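Local coordinates for Mll8374 protein (Mesorhizobium loti, PDB 3B5E) that probably hydrolyses carboxylic ester bonds, as a small single-domain esterase of the alpha/beta-hydrolase fold, at residues Pro177-Val180 with Thr181-Arg185; Ala207-Arg210 with Gln211-Gly215. All blocks are in the same frame, centred on the assembly; numbering follows the deposited sequence.

Interaction 1: Pro177-Val180 with Thr181-Arg185; sequences PALV and TLLSR
Two groups of Thr181 converge on the carbonyl oxygen of Pro177, O. The backbone N of Thr181 reaches it over 3.0 Å in a nearly straight bond (N-H...O 167°) that continues the line of the C=O bond. The hydroxyl OG1 of Thr181 adds a weak second bond to the same Pro177 O at 3.3 Å. A chi1 of -70° makes this possible: OG1 lies beside its own backbone N and therefore faces back down the helix, a common way for a threonine hydroxyl to turn to the carbonyl one turn earlier, here only weakly. Proline suits position 177, near the start of helix 176-185, because its ring nitrogen has no hydrogen to give and the first turn of a helix asks for none. In the alpha/beta-hydrolase fold this helix is the crossover of a beta-alpha-beta unit, joining strand 160-166 to the outermost strand 189-195. The side packed on the sheet is aliphatic. Leu183 CD1 packs on Leu179 CG at 4.0 Å, the two side chains passing at a slant, and both leucines also touch Ile163 of strand 160-166. Leu183 carries chi1 -63°, which turns its CG back over the preceding turn, 3.4 Å from Leu179 O; that same oxygen accepts the backbone N of Leu183 at 3.0 Å. The branched Val180 bridges strands 160-166 and 189-195 through Ile163 and Ala192. Leu182, partly exposed, touches Leu179 too, Leu182 CD2 to Leu179 CD1 4.2 Å. On the exposed side Ser184 N donates to Val180 O at 3.0 Å.

Interaction 2: Ala207-Arg210 with Gln211-Gly215; sequences AIVR and QWLAG
Val209 and Leu213, one helical turn apart on the last helix of this alpha/beta-hydrolase fold, run together in the same direction, with CG1 of Val209 4.1 Å from CD1 of Leu213. Both rest on Ile53 of helix 47-53, where aliphatic branches suit an apolar contact between the two helices. Trp212 turns toward the sheet: with chi1 174° its indole swings away from its own backbone N, so that CE3 comes 4.4 Å from Val209 CG1 while the ring reaches Leu162 and Thr114. Arg160 adds a cation-pi contact to this indole and a hydrogen bond to Trp212 O, a carbonyl near the helix end. Ile208 fills the neighbouring ground over strands 160-166 and 189-195. The solvent side, carrying Arg210 and Gln211, is looser and polar. There the exposed Arg210 bends at chi3 and delivers NH1 to Ile53 O. Gln211, modelled in two conformers, folds back over Ala207, its amide placement doubtful; its backbone N is held firmly by Ala207 O at 3.1 Å. Gly215, at positive phi, lets the chain leave the helix; just before it, Ala214 N closes on Arg210 O at 2.9 Å.

Interactions 1 and 2 each lie within a single helix, one after the other along the chain, with centres 21 Å apart and no touch between them. Both helices pack on strands 160-166 and 189-195, but on alternate residues and hence opposite faces of the sheet: Ile163 and Ala192 meet interaction 1, Leu162 and Asp191 interaction 2. Each turns an apolar face inward and a mixed, partly polar face outward. Residues 177-185 bury Leu179 and Leu183, with Val180 packing beside them; 207-215 spread further, to strand 113-118 and helix 47-53, burying an indole. In interaction 1 a threonine hydroxyl turns back on its own helix; in interaction 2 an arginine reaches out to another.

Interaction 1: Pro177-Val180 with Thr181-Arg185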
ATOM      1  N   PRO A 177      16.460   6.115   0.816  1.00 20.02           N
ATOM      2  CA  PRO A 177      17.572   5.261   0.407  1.00 18.74           C
ATOM      3  C   PRO A 177      17.659   3.937   1.180  1.00 20.00           C
ATOM      4  O   PRO A 177      17.854   2.884   0.552  1.00 17.08           O
ATOM      5  CB  PRO A 177      18.792   6.170   0.617  1.00 19.79           C
ATOM      6  CG  PRO A 177      18.252   7.525   0.305  1.00 18.99           C
ATOM      7  CD  PRO A 177      16.895   7.524   0.948  1.00 19.85           C
ATOM      8  N   ALA A 178      17.442   3.974   2.503  1.00 18.24           N
ATOM      9  CA  ALA A 178      17.516   2.751   3.316  1.00 18.33           C
ATOM     10  C   ALA A 178      16.472   1.710   2.858  1.00 18.87           C
ATOM     11  O   ALA A 178      16.763   0.512   2.797  1.00 20.43           O
ATOM     12  CB  ALA A 178      17.361   3.091   4.814  1.00 19.24           C
ATOM     13  N   LEU A 179      15.270   2.179   2.505  1.00 16.48           N
ATOM     14  CA  LEU A 179      14.210   1.281   2.041  1.00 18.39           C
ATOM     15  C   LEU A 179      14.568   0.670   0.699  1.00 17.95           C
ATOM     16  O   LEU A 179      14.316  -0.510   0.472  1.00 18.15           O
ATOM     17  CB  LEU A 179      12.875   2.023   1.935  1.00 19.03           C
ATOM     18  CG  LEU A 179      11.654   1.133   1.743  1.00 18.92           C
ATOM     19  CD1 LEU A 179      11.477   0.056   2.878  1.00 18.97           C
ATOM     20  CD2 LEU A 179      10.427   2.045   1.540  1.00 20.17           C
ATOM     21  N   VAL A 180      15.115   1.484  -0.204  1.00 20.34           N
ATOM     22  CA  VAL A 180      15.579   0.989  -1.523  1.00 18.57           C
ATOM     23  C   VAL A 180      16.633  -0.117  -1.378  1.00 17.67           C
ATOM     24  O   VAL A 180      16.550  -1.140  -2.041  1.00 20.22           O
ATOM     25  CB  VAL A 180      16.143   2.126  -2.427  1.00 20.34           C
ATOM     26  CG1 VAL A 180      16.834   1.530  -3.678  1.00 18.73           C
ATOM     27  CG2 VAL A 180      14.997   3.099  -2.783  1.00 13.90           C
ATOM     28  N   THR A 181      17.595   0.131  -0.506  1.00 17.17           N
ATOM     29  CA  THR A 181      18.649  -0.822  -0.206  1.00 16.58           C
ATOM     30  C   THR A 181      18.044  -2.116   0.355  1.00 17.36           C
ATOM     31  O   THR A 181      18.365  -3.241  -0.100  1.00 18.78           O
ATOM     32  CB  THR A 181      19.687  -0.190   0.771  1.00 14.85           C
ATOM     33  OG1 THR A 181      20.408   0.824   0.068  1.00 23.09           O
ATOM     34  CG2 THR A 181      20.697  -1.264   1.305  1.00 19.02           C
ATOM     35  N   LEU A 182      17.164  -1.965   1.328  1.00 19.93           N
ATOM     36  CA  LEU A 182      16.540  -3.120   1.982  1.00 21.61           C
ATOM     37  C   LEU A 182      15.780  -4.006   0.993  1.00 20.10           C
ATOM     38  O   LEU A 182      15.975  -5.216   0.956  1.00 19.99           O
ATOM     39  CB  LEU A 182      15.592  -2.629   3.077  1.00 23.20           C
ATOM     40  CG  LEU A 182      14.850  -3.683   3.893  1.00 25.10           C
ATOM     41  CD1 LEU A 182      15.815  -4.416   4.776  1.00 24.66           C
ATOM     42  CD2 LEU A 182      13.722  -3.009   4.697  1.00 25.77           C
ATOM     43  N   LEU A 183      14.882  -3.411   0.209  1.00 20.27           N
ATOM     44  CA  LEU A 183      14.026  -4.187  -0.683  1.00 20.17           C
ATOM     45  C   LEU A 183      14.861  -4.813  -1.807  1.00 21.14           C
ATOM     46  O   LEU A 183      14.647  -5.965  -2.157  1.00 19.62           O
ATOM     47  CB  LEU A 183      12.880  -3.334  -1.217  1.00 20.07           C
ATOM     48  CG  LEU A 183      11.890  -2.792  -0.156  1.00 20.92           C
ATOM     49  CD1 LEU A 183      10.822  -1.862  -0.784  1.00 20.07           C
ATOM     50  CD2 LEU A 183      11.202  -3.920   0.618  1.00 19.43           C
ATOM     51  N   SER A 184      15.816  -4.041  -2.333  0.50 20.94           N
ATOM     52  CA  SER A 184      16.781  -4.521  -3.323  0.50 20.18           C
ATOM     53  C   SER A 184      17.547  -5.730  -2.804  0.50 19.96           C
ATOM     54  O   SER A 184      17.599  -6.765  -3.464  0.50 20.09           O
ATOM     55  CB  SER A 184      17.776  -3.413  -3.716  0.50 19.89           C
ATOM     56  OG  SER A 184      18.558  -3.829  -4.827  0.50 18.97           O
ATOM     57  N   ARG A 185      18.120  -5.603  -1.613  1.00 20.87           N
ATOM     58  CA  ARG A 185      18.891  -6.689  -1.015  1.00 21.22           C
ATOM     59  C   ARG A 185      18.071  -7.967  -0.875  1.00 20.81           C
ATOM     60  O   ARG A 185      18.621  -9.058  -1.026  1.00 21.26           O
ATOM     61  CB  ARG A 185      19.455  -6.323   0.354  1.00 20.17           C
ATOM     62  CG  ARG A 185      20.654  -5.386   0.308  1.00 27.21           C
ATOM     63  CD  ARG A 185      21.094  -4.977   1.701  1.00 29.33           C
ATOM     64  NE  ARG A 185      21.302  -6.129   2.573  1.00 34.65           N
TER

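Interaction 2: Ala207-Arg210 with Gln211-Gly215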
ATOM      1  N   ALA A 207       0.533   9.865 -12.402  1.00 19.58           N
ATOM      2  CA  ALA A 207       1.207   9.767 -13.683  1.00 19.22           C
ATOM      3  C   ALA A 207       2.333   8.722 -13.656  1.00 19.86           C
ATOM      4  O   ALA A 207       2.481   7.901 -14.562  1.00 21.04           O
ATOM      5  CB  ALA A 207       1.762  11.112 -14.085  1.00 19.64           C
ATOM      6  N   ILE A 208       3.133   8.758 -12.606  1.00 19.62           N
ATOM      7  CA  ILE A 208       4.223   7.788 -12.459  1.00 20.92           C
ATOM      8  C   ILE A 208       3.712   6.356 -12.266  1.00 21.20           C
ATOM      9  O   ILE A 208       4.217   5.432 -12.917  1.00 18.47           O
ATOM     10  CB  ILE A 208       5.177   8.158 -11.316  1.00 21.02           C
ATOM     11  CG1 ILE A 208       6.021   9.399 -11.708  1.00 22.61           C
ATOM     12  CG2 ILE A 208       6.091   7.003 -10.965  1.00 18.26           C
ATOM     13  CD1 ILE A 208       6.800  10.032 -10.536  1.00 20.72           C
ATOM     14  N   VAL A 209       2.743   6.155 -11.373  1.00 21.60           N
ATOM     15  CA  VAL A 209       2.199   4.794 -11.149  1.00 19.66           C
ATOM     16  C   VAL A 209       1.660   4.198 -12.493  1.00 21.88           C
ATOM     17  O   VAL A 209       1.915   3.037 -12.843  1.00 21.27           O
ATOM     18  CB  VAL A 209       1.107   4.749 -10.049  1.00 19.22           C
ATOM     19  CG1 VAL A 209       0.557   3.301  -9.899  1.00 19.96           C
ATOM     20  CG2 VAL A 209       1.608   5.305  -8.702  1.00 16.52           C
ATOM     21  N   ARG A 210       0.934   5.010 -13.241  1.00 21.51           N
ATOM     22  CA  ARG A 210       0.442   4.619 -14.557  1.00 25.73           C
ATOM     23  C   ARG A 210       1.524   4.193 -15.502  1.00 23.83           C
ATOM     24  O   ARG A 210       1.414   3.133 -16.133  1.00 25.03           O
ATOM     25  CB  ARG A 210      -0.279   5.770 -15.209  1.00 27.56           C
ATOM     26  CG  ARG A 210      -1.712   5.618 -15.180  1.00 35.03           C
ATOM     27  CD  ARG A 210      -2.361   6.910 -15.547  1.00 42.96           C
ATOM     28  NE  ARG A 210      -2.539   6.989 -16.972  1.00 41.29           N
ATOM     29  CZ  ARG A 210      -3.471   6.338 -17.655  1.00 52.74           C
ATOM     30  NH1 ARG A 210      -4.325   5.520 -17.044  1.00 58.77           N
ATOM     31  NH2 ARG A 210      -3.536   6.504 -18.972  1.00 58.16           N
ATOM     32  N   GLN A 211       2.561   5.028 -15.589  0.50 24.34           N
ATOM     33  CA  GLN A 211       3.764   4.793 -16.416  0.50 25.24           C
ATOM     34  C   GLN A 211       4.504   3.500 -16.015  0.50 24.10           C
ATOM     35  O   GLN A 211       5.010   2.756 -16.857  0.50 24.13           O
ATOM     36  CB  GLN A 211       4.705   6.023 -16.315  0.50 26.06           C
ATOM     37  CG  GLN A 211       4.232   7.251 -17.146  0.50 26.14           C
ATOM     38  CD  GLN A 211       4.673   8.666 -16.636  0.50 28.77           C
ATOM     39  OE1 GLN A 211       5.386   8.830 -15.622  0.50 24.21           O
ATOM     40  NE2 GLN A 211       4.221   9.695 -17.360  0.50 32.75           N
ATOM     41  N   TRP A 212       4.579   3.261 -14.713  1.00 23.25           N
ATOM     42  CA  TRP A 212       5.203   2.063 -14.153  1.00 23.27           C
ATOM     43  C   TRP A 212       4.373   0.817 -14.441  1.00 22.21           C
ATOM     44  O   TRP A 212       4.933  -0.213 -14.825  1.00 23.12           O
ATOM     45  CB  TRP A 212       5.360   2.253 -12.668  1.00 21.60           C
ATOM     46  CG  TRP A 212       5.836   1.099 -11.891  1.00 21.58           C
ATOM     47  CD1 TRP A 212       7.105   0.643 -11.793  1.00 21.50           C
ATOM     48  CD2 TRP A 212       5.047   0.296 -11.021  1.00 21.62           C
ATOM     49  NE1 TRP A 212       7.153  -0.431 -10.925  1.00 20.87           N
ATOM     50  CE2 TRP A 212       5.895  -0.660 -10.444  1.00 21.52           C
ATOM     51  CE3 TRP A 212       3.693   0.292 -10.681  1.00 20.86           C
ATOM     52  CZ2 TRP A 212       5.434  -1.612  -9.529  1.00 21.50           C
ATOM     53  CZ3 TRP A 212       3.233  -0.654  -9.776  1.00 25.73           C
ATOM     54  CH2 TRP A 212       4.101  -1.590  -9.219  1.00 20.57           C
ATOM     55  N   LEU A 213       3.059   0.933 -14.307  1.00 22.94           N
ATOM     56  CA  LEU A 213       2.151  -0.174 -14.618  1.00 25.11           C
ATOM     57  C   LEU A 213       2.201  -0.544 -16.104  1.00 29.43           C
ATOM     58  O   LEU A 213       2.150  -1.739 -16.449  1.00 31.28           O
ATOM     59  CB  LEU A 213       0.708   0.142 -14.198  1.00 21.63           C
ATOM     60  CG  LEU A 213       0.389   0.114 -12.703  1.00 23.07           C
ATOM     61  CD1 LEU A 213      -1.040   0.530 -12.472  1.00 23.80           C
ATOM     62  CD2 LEU A 213       0.678  -1.265 -12.098  1.00 21.14           C
ATOM     63  N   ALA A 214       2.295   0.471 -16.974  1.00 29.44           N
ATOM     64  CA  ALA A 214       2.386   0.268 -18.424  1.00 32.64           C
ATOM     65  C   ALA A 214       3.695  -0.406 -18.819  1.00 36.24           C
ATOM     66  O   ALA A 214       3.770  -1.013 -19.872  1.00 38.41           O
ATOM     67  CB  ALA A 214       2.214   1.582 -19.176  1.00 28.95           C
ATOM     68  N   GLY A 215       4.723  -0.332 -17.986  1.00 41.41           N
ATOM     69  CA  GLY A 215       5.932  -1.128 -18.203  1.00 47.13           C
ATOM     70  C   GLY A 215       6.866  -0.473 -19.200  1.00 53.16           C
ATOM     71  O   GLY A 215       6.524   0.572 -19.771  1.00 55.02           O
TER